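Local coordinates for protein sesquisabinene B synthase 2 (Santalum album, PDB 6A2A) that probably cyclises farnesyl diphosphate to the sesquiterpene sesquisabinene B in a magnesium-dependent terpene synthase reaction, at residues A[63-68]-A[95-100]. Residues are numbered along the deposited sequence; the frame is centred on the assembly and turned at random.
Sequences KLKEEV and YQFETE
The ammonium nitrogen of K65 is gripped by three groups: the side-chain amide oxygen of Q96 (NZ to OE1 2.8 Å), a water, and, weakly, the Q96 carbonyl oxygen. NZ comes at OE1 from above the amide plane, 44° out of it, rather than along a lone pair. The water accepts from NZ and donates to Q96 O at 3.0 Å, closing a small ring around the weak direct bond. The lysine reaches this far because its CG lies anti to the backbone N (chi1 -180°) and the rest of the chain is extended. On the way it slides alongside the F97 ring, CG meeting CE1 at 3.6 Å, while K65 O sits at the ring edge. V68 lays CG1 over one face of that ring, 3.5 Å from CZ. Cutting K65 back to an alanine is likely to leave Q96 OE1 without its charged donor and bare the CE1-CZ corner of F97. F97 is the N-cap residue of helix 98-110; in the N-terminal terpene synthase domain, away from the magnesium-binding residues, it and the preceding 3-10 turn pack against helix 55-73. Helix 239-270 lies against helix 55-73 and this turn, its D248 binding Q96 NE2 and Y244 touching K65 and Q96.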
loop_
_atom_site.group_PDB
_atom_site.type_symbol
_atom_site.label_atom_id
_atom_site.label_comp_id
_atom_site.label_asym_id
_atom_site.label_seq_id
_atom_site.Cartn_x
_atom_site.Cartn_y
_atom_site.Cartn_z
ATOM N N LYS A 63 -16.206 12.815 -26.952
ATOM C CA LYS A 63 -16.801 13.431 -28.137
ATOM C C LYS A 63 -15.679 14.014 -28.990
ATOM O O LYS A 63 -15.614 13.755 -30.172
ATOM C CB LYS A 63 -17.820 14.516 -27.782
ATOM C CG LYS A 63 -18.459 15.218 -28.982
ATOM C CD LYS A 63 -19.572 16.187 -28.617
ATOM C CE LYS A 63 -19.378 17.574 -29.194
ATOM N NZ LYS A 63 -19.321 18.587 -28.112
ATOM N N LEU A 64 -14.786 14.760 -28.361
ATOM C CA LEU A 64 -13.675 15.336 -29.102
ATOM C C LEU A 64 -12.730 14.251 -29.627
ATOM O O LEU A 64 -12.151 14.452 -30.695
ATOM C CB LEU A 64 -12.948 16.348 -28.220
ATOM C CG LEU A 64 -13.704 17.633 -27.914
ATOM C CD1 LEU A 64 -12.757 18.650 -27.309
ATOM C CD2 LEU A 64 -14.386 18.219 -29.148
ATOM N N LYS A 65 -12.581 13.115 -28.941
ATOM C CA LYS A 65 -11.711 12.046 -29.452
ATOM C C LYS A 65 -12.216 11.578 -30.819
ATOM O O LYS A 65 -11.454 11.397 -31.774
ATOM C CB LYS A 65 -11.641 10.845 -28.493
ATOM C CG LYS A 65 -10.741 9.732 -29.005
ATOM C CD LYS A 65 -10.506 8.578 -28.048
ATOM C CE LYS A 65 -9.833 7.438 -28.780
ATOM N NZ LYS A 65 -9.287 6.397 -27.875
ATOM N N GLU A 66 -13.516 11.380 -30.916
ATOM C CA GLU A 66 -14.074 10.886 -32.161
ATOM C C GLU A 66 -13.911 11.947 -33.258
ATOM O O GLU A 66 -13.649 11.589 -34.382
ATOM C CB GLU A 66 -15.541 10.484 -31.971
ATOM C CG GLU A 66 -15.722 9.119 -31.327
ATOM C CD GLU A 66 -15.289 7.954 -32.202
ATOM O OE1 GLU A 66 -15.748 7.881 -33.364
ATOM O OE2 GLU A 66 -14.475 7.129 -31.725
ATOM N N GLU A 67 -14.042 13.225 -32.931
ATOM C CA GLU A 67 -13.822 14.297 -33.916
ATOM C C GLU A 67 -12.372 14.266 -34.389
ATOM O O GLU A 67 -12.130 14.432 -35.547
ATOM C CB GLU A 67 -14.207 15.681 -33.383
ATOM C CG GLU A 67 -15.708 15.888 -33.289
ATOM C CD GLU A 67 -16.127 17.184 -32.625
ATOM O OE1 GLU A 67 -17.136 17.176 -31.894
ATOM O OE2 GLU A 67 -15.451 18.193 -32.835
ATOM N N VAL A 68 -11.408 13.982 -33.496
ATOM C CA VAL A 68 -10.028 13.975 -33.904
ATOM C C VAL A 68 -9.738 12.718 -34.733
ATOM O O VAL A 68 -8.985 12.761 -35.642
ATOM C CB VAL A 68 -9.099 14.110 -32.671
ATOM C CG1 VAL A 68 -7.662 13.784 -33.038
ATOM C CG2 VAL A 68 -9.194 15.493 -32.043
ATOM N N TYR A 95 -0.932 7.672 -28.496
ATOM C CA TYR A 95 -1.413 6.451 -27.801
ATOM C C TYR A 95 -2.936 6.321 -27.905
ATOM O O TYR A 95 -3.462 5.193 -27.777
ATOM C CB TYR A 95 -0.972 6.433 -26.331
ATOM C CG TYR A 95 -1.813 7.294 -25.421
ATOM C CD1 TYR A 95 -1.747 8.683 -25.452
ATOM C CD2 TYR A 95 -2.740 6.730 -24.562
ATOM C CE1 TYR A 95 -2.573 9.458 -24.656
ATOM C CE2 TYR A 95 -3.520 7.487 -23.729
ATOM C CZ TYR A 95 -3.481 8.858 -23.812
ATOM O OH TYR A 95 -4.283 9.568 -22.985
ATOM N N GLN A 96 -3.643 7.431 -28.134
ATOM C CA GLN A 96 -5.096 7.377 -28.346
ATOM C C GLN A 96 -5.484 7.088 -29.810
ATOM O O GLN A 96 -6.649 6.765 -30.041
ATOM C CB GLN A 96 -5.766 8.694 -27.933
ATOM C CG GLN A 96 -5.768 9.028 -26.454
ATOM C CD GLN A 96 -6.808 8.274 -25.669
ATOM O OE1 GLN A 96 -7.243 7.202 -26.088
ATOM N NE2 GLN A 96 -7.143 8.770 -24.494
ATOM N N PHE A 97 -4.583 7.138 -30.766
ATOM C CA PHE A 97 -4.934 7.114 -32.206
ATOM C C PHE A 97 -3.965 6.200 -32.936
ATOM O O PHE A 97 -3.646 6.447 -34.051
ATOM C CB PHE A 97 -4.942 8.540 -32.782
ATOM C CG PHE A 97 -5.920 9.446 -32.091
ATOM C CD1 PHE A 97 -7.299 9.254 -32.219
ATOM C CD2 PHE A 97 -5.489 10.520 -31.329
ATOM C CE1 PHE A 97 -8.201 10.061 -31.550
ATOM C CE2 PHE A 97 -6.404 11.336 -30.680
ATOM C CZ PHE A 97 -7.758 11.127 -30.805
ATOM N N GLU A 98 -3.529 5.091 -32.320
ATOM C CA GLU A 98 -2.430 4.340 -32.892
ATOM C C GLU A 98 -2.822 3.748 -34.265
ATOM O O GLU A 98 -2.039 3.794 -35.210
ATOM C CB GLU A 98 -2.017 3.202 -31.957
ATOM C CG GLU A 98 -1.347 3.674 -30.675
ATOM C CD GLU A 98 0.091 4.139 -30.799
ATOM O OE1 GLU A 98 0.647 4.187 -31.921
ATOM O OE2 GLU A 98 0.664 4.509 -29.734
ATOM N N THR A 99 -4.004 3.175 -34.337
ATOM C CA THR A 99 -4.516 2.572 -35.581
ATOM C C THR A 99 -4.615 3.641 -36.676
ATOM O O THR A 99 -4.092 3.485 -37.766
ATOM C CB THR A 99 -5.858 1.872 -35.309
ATOM O OG1 THR A 99 -5.506 0.666 -34.622
ATOM C CG2 THR A 99 -6.641 1.577 -36.565
ATOM N N GLU A 100 -5.264 4.734 -36.354
ATOM C CA GLU A 100 -5.548 5.763 -37.363
ATOM C C GLU A 100 -4.250 6.429 -37.827
ATOM O O GLU A 100 -4.114 6.750 -39.010
ATOM C CB GLU A 100 -6.483 6.825 -36.800
ATOM C CG GLU A 100 -7.828 6.278 -36.360
ATOM C CD GLU A 100 -7.908 5.591 -35.014
ATOM O OE1 GLU A 100 -6.866 5.510 -34.319
ATOM O OE2 GLU A 100 -9.009 5.112 -34.675
HETATM O O HOH W 1 -7.711 4.215 -28.945
#